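Local coordinates for protein STIV B116 (Sulfolobus turreted icosahedral virus, PDB 2J85) that probably binds DNA, as a member of a protein family highly conserved among diverse crenarchaeal viruses, at residues A[7-11]-A[12-16]; A[28-31]-A[32-36]; A[56-59]-A[60-64]. One frame throughout, in Å; residues are numbered along the deposited sequence.

Contact 1 (A[7-11]-A[12-16]); sequences TNAFS and INMLK
The F10 ring is approached by two residues from beyond S11: L15 at its edge and selenomethionine M14 obliquely. At the edge, close to the ring plane, L15 CD1 lies 4.2 Å from F10 CZ. M14 SE comes to 4.1 Å from F10 CD1. Its line to the ring centroid is 5.2 Å long and leans 58° from the ring normal, a Met-aromatic contact that is neither squarely over the face nor edge-on. The M14 side chain starts with CG beside its backbone N (chi1 -63°) and is fully extended beyond, which sends it back along the chain past F10 CA to A9. There the methyl end packs tightly, M14 CE standing 3.2 Å from A9 O. That same carbonyl is bonded from its own segment, T7 OG1 donating to A9 O at 2.7 Å, so A9 O takes a hydroxyl bond while the M14 methyl packs close beside it.

S11 bonds across the bend with both its carbonyl and its hydroxyl. M14 N donates to S11 O at 2.9 Å, from above the carbonyl plane, closing a turn over I12 and N13. The hydroxyl supports the same bend: S11 OG accepts from N13 N at 3.0 Å, the bond of an ST turn, and the N13 CB methylene rests against it. One residue on, L15 N donates to I12 O, which continues the short 3-10 segment 12-14.

This turn follows strand 4-7 and leads toward strand 20-27. F10 lies on I83 of strand 80-86 and I22 of strand 20-27, while T7 and M14 both reach V73. F10, I12 and L15 also pack on I12, Y113 and I24 of the second subunit, placing the apolar side of the turn at the dimer interface.

Contact 2 (A[28-31]-A[32-36]); sequences DEED and FCLKL
E30 and L34, one helical turn apart, are brought side by side by different first torsions: E30 CG is anti to the backbone N (chi1 -173°), L34 CG is anti to the carbonyl carbon (chi1 -74°). Both side chains then point the same way, and L34 CD1 rests 3.7 Å from E30 CG on the carboxylate's methylene stem. C33 SG, turned to the side of its own backbone N, lies over the preceding turn, 3.4 Å from E29 O. K35 runs its aliphatic part along the D31 carbonyl, with K35 CD 3.3 Å from D31 O, yet the charges stay apart: K35 NZ is 6.9 Å from D31 OD2.

Beneath these side chains the backbone bonds are regular. F32 N donates to D28 O at 3.1 Å, almost in line with the carbonyl, and C33 N reaches E29 O at 2.9 Å. At the start of the helix D28 OD1 accepts from D31 N at 2.9 Å in a fairly straight bond (161° at the hydrogen). The acidic run D28 to D31 at this end would probably interact favourably with the helix dipole.

F32 turns inward to meet the F112 ring and L6 of the sheet, and C33 is disulfide-bonded to C62 of helix 52-62. The arrangement is a classic Asp N-cap opening an amphipathic helix, its buried side laid on the sheet.

Contact 3 (A[56-59]-A[60-64]); sequences NLVN and TLCGT
N56 O is gripped twice by T60, whose backbone N lies 2.9 Å from N56 O and whose OG1 lies 3.0 Å from that oxygen. The two donors come from opposite faces of the carbonyl plane. The hydroxyl gets there because T60 OG1 sits beside its own backbone N (chi1 -61°), bending back down the helix; a threonine can thus satisfy its hydroxyl within the helix itself. The next bonds follow the alpha-helical pattern: L61 N donates to L57 O, and C62 N to V58 O at 2.8 Å. The last is more bent, G63 N meeting N59 O at 2.7 Å with an angle of 135° at the hydrogen.

This is the C-terminal end of helix 52-62, terminated by a glycine of positive phi (83°), a common way for a helix to stop. G63 swings the chain over so that T64 falls back against the last turn. There the N59 and T64 side chains cross at about a right angle. N59 CB also lies 3.4 Å from the backbone T64 O. T64 OG1 is aimed back over the helix, 3.4 Å from N59 CA and 4.0 Å from V58 CG1.

V58 also brings CG1 to within 4.4 Å of C62 SG, a loose apolar contact one turn along the helix. Among its other neighbours are I84 of strand 80-86, L66 just beyond the turn and L36 of helix 29-41, the helix on which T64 touches L40. On another side of the helix T60 and L61 pack on I101 of helix 98-106.

In the fold
From the N terminus, strand 4-7 leads into contact 1, a turn on the way to strand 20-27. That strand runs into the start of helix 29-41, which holds contact 2, and the chain then passes through strand 45-47 to helix 52-62, whose end forms contact 3. The three follow in series; each is local, and none nests in or crosses another. Contacts 2 and 3 touch, their centres 11 Å apart: besides the disulfide, L36 packs on V58 and F32 on C62, joining the two helices. Contact 1 lies across the chain's centre from both, its centre about 20 Å from contact 2 and 22 Å from contact 3, on the side that meets the second subunit.

Contact 1 (A[7-11]-A[12-16])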
loop_
_atom_site.group_PDB
_atom_site.type_symbol
_atom_site.label_atom_id
_atom_site.label_comp_id
_atom_site.label_asym_id
_atom_site.label_seq_id
_atom_site.Cartn_x
_atom_site.Cartn_y
_atom_site.Cartn_z
ATOM N N THR A 7 0.093 8.399 -9.082
ATOM C CA THR A 7 0.424 8.410 -7.657
ATOM C C THR A 7 1.858 7.952 -7.442
ATOM O O THR A 7 2.419 7.204 -8.257
ATOM C CB THR A 7 -0.495 7.456 -6.822
ATOM O OG1 THR A 7 -0.192 6.101 -7.143
ATOM C CG2 THR A 7 -1.934 7.676 -7.130
ATOM N N ASN A 8 2.421 8.393 -6.317
ATOM C CA ASN A 8 3.718 7.924 -5.870
ATOM C C ASN A 8 3.609 6.857 -4.783
ATOM O O ASN A 8 4.609 6.488 -4.181
ATOM C CB ASN A 8 4.586 9.092 -5.413
ATOM C CG ASN A 8 4.149 9.680 -4.093
ATOM O OD1 ASN A 8 3.246 9.177 -3.439
ATOM N ND2 ASN A 8 4.793 10.773 -3.702
ATOM N N ALA A 9 2.390 6.362 -4.563
ATOM C CA ALA A 9 2.120 5.321 -3.588
ATOM C C ALA A 9 0.903 4.492 -3.976
ATOM O O ALA A 9 0.043 4.957 -4.708
ATOM C CB ALA A 9 1.906 5.957 -2.201
ATOM N N PHE A 10 0.836 3.257 -3.487
ATOM C CA PHE A 10 -0.412 2.504 -3.495
ATOM C C PHE A 10 -0.819 2.141 -2.068
ATOM O O PHE A 10 -0.017 1.622 -1.285
ATOM C CB PHE A 10 -0.365 1.217 -4.315
ATOM C CG PHE A 10 -1.670 0.466 -4.279
ATOM C CD1 PHE A 10 -2.806 1.026 -4.813
ATOM C CD2 PHE A 10 -1.780 -0.729 -3.606
ATOM C CE1 PHE A 10 -4.014 0.384 -4.730
ATOM C CE2 PHE A 10 -3.004 -1.386 -3.508
ATOM C CZ PHE A 10 -4.114 -0.831 -4.067
ATOM N N SER A 11 -2.100 2.373 -1.777
ATOM C CA SER A 11 -2.654 2.111 -0.470
ATOM C C SER A 11 -4.054 1.561 -0.618
ATOM O O SER A 11 -4.796 1.973 -1.502
ATOM C CB SER A 11 -2.679 3.402 0.356
ATOM O OG SER A 11 -3.511 3.244 1.479
ATOM N N ILE A 12 -4.386 0.614 0.259
ATOM C CA ILE A 12 -5.752 0.112 0.472
ATOM C C ILE A 12 -6.774 1.238 0.668
ATOM O O ILE A 12 -7.922 1.089 0.290
ATOM C CB ILE A 12 -5.807 -0.866 1.718
ATOM C CG1 ILE A 12 -5.107 -2.190 1.383
ATOM C CG2 ILE A 12 -7.268 -1.110 2.178
ATOM C CD1 ILE A 12 -5.319 -3.284 2.392
ATOM N N ASN A 13 -6.348 2.353 1.259
ATOM C CA ASN A 13 -7.174 3.581 1.350
ATOM C C ASN A 13 -7.618 4.187 0.010
ATOM O O ASN A 13 -8.554 4.975 -0.024
ATOM C CB ASN A 13 -6.442 4.678 2.153
ATOM C CG ASN A 13 -6.244 4.300 3.635
ATOM O OD1 ASN A 13 -7.072 3.608 4.244
ATOM N ND2 ASN A 13 -5.129 4.748 4.206
HETATM N N MSE A 14 -6.966 3.818 -1.086
HETATM C CA MSE A 14 -7.395 4.291 -2.382
HETATM C C MSE A 14 -8.558 3.516 -2.973
HETATM O O MSE A 14 -9.049 3.867 -4.052
HETATM C CB MSE A 14 -6.231 4.275 -3.352
HETATM C CG MSE A 14 -5.134 5.199 -2.916
HETATM SE SE MSE A 14 -3.560 4.942 -4.011
HETATM C CE MSE A 14 -2.388 6.225 -3.119
ATOM N N LEU A 15 -9.008 2.470 -2.272
ATOM C CA LEU A 15 -10.070 1.617 -2.802
ATOM C C LEU A 15 -11.417 2.006 -2.196
ATOM O O LEU A 15 -11.623 1.921 -0.988
ATOM C CB LEU A 15 -9.741 0.146 -2.571
ATOM C CG LEU A 15 -8.404 -0.305 -3.190
ATOM C CD1 LEU A 15 -8.042 -1.775 -2.789
ATOM C CD2 LEU A 15 -8.385 -0.121 -4.684
ATOM N N LYS A 16 -12.333 2.456 -3.043
ATOM C CA LYS A 16 -13.604 2.979 -2.547
ATOM C C LYS A 16 -14.372 1.928 -1.775
ATOM O O LYS A 16 -14.955 2.268 -0.744
ATOM C CB LYS A 16 -14.498 3.527 -3.673
ATOM C CG LYS A 16 -14.441 5.051 -3.933
ATOM C CD LYS A 16 -15.871 5.556 -4.272
ATOM C CE LYS A 16 -15.938 7.027 -4.736
ATOM N NZ LYS A 16 -15.349 7.279 -6.096
#

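Contact 2 (A[28-31]-A[32-36])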
loop_
_atom_site.group_PDB
_atom_site.type_symbol
_atom_site.label_atom_id
_atom_site.label_comp_id
_atom_site.label_asym_id
_atom_site.label_seq_id
_atom_site.Cartn_x
_atom_site.Cartn_y
_atom_site.Cartn_z
ATOM N N ASP A 28 8.133 -1.041 -17.107
ATOM C CA ASP A 28 9.449 -0.414 -17.335
ATOM C C ASP A 28 9.218 1.066 -17.581
ATOM O O ASP A 28 8.081 1.498 -17.669
ATOM C CB ASP A 28 10.268 -1.089 -18.457
ATOM C CG ASP A 28 9.597 -1.016 -19.838
ATOM O OD1 ASP A 28 8.806 -0.096 -20.126
ATOM O OD2 ASP A 28 9.859 -1.920 -20.634
ATOM N N GLU A 29 10.288 1.845 -17.636
ATOM C CA GLU A 29 10.191 3.297 -17.815
ATOM C C GLU A 29 9.382 3.704 -19.017
ATOM O O GLU A 29 8.524 4.594 -18.920
ATOM C CB GLU A 29 11.563 3.897 -18.046
ATOM C CG GLU A 29 12.429 4.023 -16.830
ATOM C CD GLU A 29 13.725 4.780 -17.163
ATOM O OE1 GLU A 29 13.623 5.953 -17.625
ATOM O OE2 GLU A 29 14.822 4.188 -17.007
ATOM N N GLU A 30 9.714 3.105 -20.162
ATOM C CA GLU A 30 9.106 3.465 -21.425
ATOM C C GLU A 30 7.585 3.291 -21.364
ATOM O O GLU A 30 6.854 4.169 -21.800
ATOM C CB GLU A 30 9.701 2.668 -22.605
ATOM C CG GLU A 30 9.180 3.184 -23.970
ATOM C CD GLU A 30 9.958 2.717 -25.205
ATOM O OE1 GLU A 30 10.949 1.954 -25.082
ATOM O OE2 GLU A 30 9.564 3.143 -26.322
ATOM N N ASP A 31 7.119 2.164 -20.815
ATOM C CA ASP A 31 5.691 1.863 -20.793
ATOM C C ASP A 31 4.952 2.750 -19.804
ATOM O O ASP A 31 3.826 3.181 -20.044
ATOM C CB ASP A 31 5.464 0.382 -20.495
ATOM C CG ASP A 31 6.019 -0.514 -21.591
ATOM O OD1 ASP A 31 6.591 0.004 -22.558
ATOM O OD2 ASP A 31 5.888 -1.731 -21.503
ATOM N N PHE A 32 5.611 3.056 -18.697
ATOM C CA PHE A 32 5.057 4.017 -17.764
ATOM C C PHE A 32 4.846 5.408 -18.417
ATOM O O PHE A 32 3.744 6.013 -18.305
ATOM C CB PHE A 32 5.968 4.140 -16.537
ATOM C CG PHE A 32 5.605 5.279 -15.612
ATOM C CD1 PHE A 32 4.612 5.112 -14.641
ATOM C CD2 PHE A 32 6.282 6.494 -15.692
ATOM C CE1 PHE A 32 4.295 6.140 -13.744
ATOM C CE2 PHE A 32 5.987 7.543 -14.822
ATOM C CZ PHE A 32 4.980 7.370 -13.828
ATOM N N CYS A 33 5.903 5.920 -19.049
ATOM C CA CYS A 33 5.857 7.258 -19.664
ATOM C C CYS A 33 4.865 7.319 -20.803
ATOM O O CYS A 33 4.144 8.279 -20.922
ATOM C CB CYS A 33 7.237 7.668 -20.172
ATOM S SG CYS A 33 8.400 8.039 -18.837
ATOM N N LEU A 34 4.820 6.283 -21.627
ATOM C CA LEU A 34 3.865 6.213 -22.729
ATOM C C LEU A 34 2.389 6.133 -22.265
ATOM O O LEU A 34 1.519 6.797 -22.830
ATOM C CB LEU A 34 4.225 5.036 -23.636
ATOM C CG LEU A 34 5.461 5.156 -24.568
ATOM C CD1 LEU A 34 5.729 3.831 -25.229
ATOM C CD2 LEU A 34 5.271 6.244 -25.637
ATOM N N LYS A 35 2.112 5.320 -21.240
ATOM C CA LYS A 35 0.776 5.245 -20.660
ATOM C C LYS A 35 0.352 6.590 -20.038
ATOM O O LYS A 35 -0.771 7.060 -20.223
ATOM C CB LYS A 35 0.696 4.089 -19.638
ATOM C CG LYS A 35 0.610 2.698 -20.301
ATOM C CD LYS A 35 1.003 1.571 -19.352
ATOM C CE LYS A 35 0.698 0.174 -19.917
ATOM N NZ LYS A 35 -0.717 -0.015 -20.277
ATOM N N LEU A 36 1.271 7.213 -19.319
ATOM C CA LEU A 36 1.057 8.540 -18.765
ATOM C C LEU A 36 0.764 9.572 -19.855
ATOM O O LEU A 36 -0.210 10.324 -19.770
ATOM C CB LEU A 36 2.280 8.940 -17.969
ATOM C CG LEU A 36 2.382 10.372 -17.498
ATOM C CD1 LEU A 36 1.158 10.679 -16.657
ATOM C CD2 LEU A 36 3.700 10.568 -16.751
#

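Contact 3 (A[56-59]-A[60-64])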
loop_
_atom_site.group_PDB
_atom_site.type_symbol
_atom_site.label_atom_id
_atom_site.label_comp_id
_atom_site.label_asym_id
_atom_site.label_seq_id
_atom_site.Cartn_x
_atom_site.Cartn_y
_atom_site.Cartn_z
ATOM N N ASN A 56 9.167 16.747 -10.585
ATOM C CA ASN A 56 10.338 17.080 -11.405
ATOM C C ASN A 56 11.011 15.829 -11.968
ATOM O O ASN A 56 11.383 15.802 -13.132
ATOM C CB ASN A 56 11.372 17.914 -10.636
ATOM C CG ASN A 56 10.854 19.297 -10.220
ATOM O OD1 ASN A 56 11.439 19.936 -9.339
ATOM N ND2 ASN A 56 9.754 19.749 -10.823
ATOM N N LEU A 57 11.161 14.796 -11.148
ATOM C CA LEU A 57 11.681 13.502 -11.620
ATOM C C LEU A 57 10.855 12.907 -12.780
ATOM O O LEU A 57 11.405 12.426 -13.779
ATOM C CB LEU A 57 11.702 12.502 -10.459
ATOM C CG LEU A 57 12.527 11.226 -10.663
ATOM C CD1 LEU A 57 13.166 10.801 -9.343
ATOM C CD2 LEU A 57 11.679 10.120 -11.231
ATOM N N VAL A 58 9.532 12.927 -12.635
ATOM C CA VAL A 58 8.642 12.363 -13.654
ATOM C C VAL A 58 8.738 13.178 -14.935
ATOM O O VAL A 58 8.805 12.615 -16.031
ATOM C CB VAL A 58 7.168 12.280 -13.147
ATOM C CG1 VAL A 58 6.216 11.877 -14.269
ATOM C CG2 VAL A 58 7.068 11.287 -11.974
ATOM N N ASN A 59 8.765 14.501 -14.785
ATOM C CA ASN A 59 8.883 15.403 -15.929
ATOM C C ASN A 59 10.191 15.226 -16.671
ATOM O O ASN A 59 10.208 15.176 -17.905
ATOM C CB ASN A 59 8.678 16.857 -15.516
ATOM C CG ASN A 59 7.205 17.182 -15.218
ATOM O OD1 ASN A 59 6.898 18.205 -14.604
ATOM N ND2 ASN A 59 6.297 16.303 -15.636
ATOM N N THR A 60 11.280 15.082 -15.934
ATOM C CA THR A 60 12.567 14.826 -16.563
ATOM C C THR A 60 12.537 13.481 -17.300
ATOM O O THR A 60 12.922 13.378 -18.461
ATOM C CB THR A 60 13.705 14.854 -15.532
ATOM O OG1 THR A 60 13.747 16.150 -14.921
ATOM C CG2 THR A 60 15.057 14.557 -16.190
ATOM N N LEU A 61 12.042 12.467 -16.613
ATOM C CA LEU A 61 12.010 11.113 -17.138
ATOM C C LEU A 61 11.140 10.959 -18.385
ATOM O O LEU A 61 11.553 10.349 -19.366
ATOM C CB LEU A 61 11.493 10.175 -16.052
ATOM C CG LEU A 61 11.531 8.714 -16.431
ATOM C CD1 LEU A 61 12.989 8.307 -16.581
ATOM C CD2 LEU A 61 10.851 7.929 -15.378
ATOM N N CYS A 62 9.934 11.501 -18.341
ATOM C CA CYS A 62 8.970 11.301 -19.418
ATOM C C CYS A 62 8.848 12.492 -20.396
ATOM O O CYS A 62 8.295 12.335 -21.478
ATOM C CB CYS A 62 7.602 10.996 -18.808
ATOM S SG CYS A 62 7.535 9.537 -17.749
ATOM N N GLY A 63 9.342 13.669 -20.018
ATOM C CA GLY A 63 9.222 14.850 -20.863
ATOM C C GLY A 63 7.880 15.548 -20.702
ATOM O O GLY A 63 7.477 16.381 -21.527
ATOM N N THR A 64 7.196 15.221 -19.614
ATOM C CA THR A 64 5.886 15.763 -19.324
ATOM C C THR A 64 6.095 17.131 -18.702
ATOM O O THR A 64 7.234 17.539 -18.493
ATOM C CB THR A 64 5.098 14.811 -18.395
ATOM O OG1 THR A 64 5.933 14.378 -17.318
ATOM C CG2 THR A 64 4.659 13.582 -19.167
#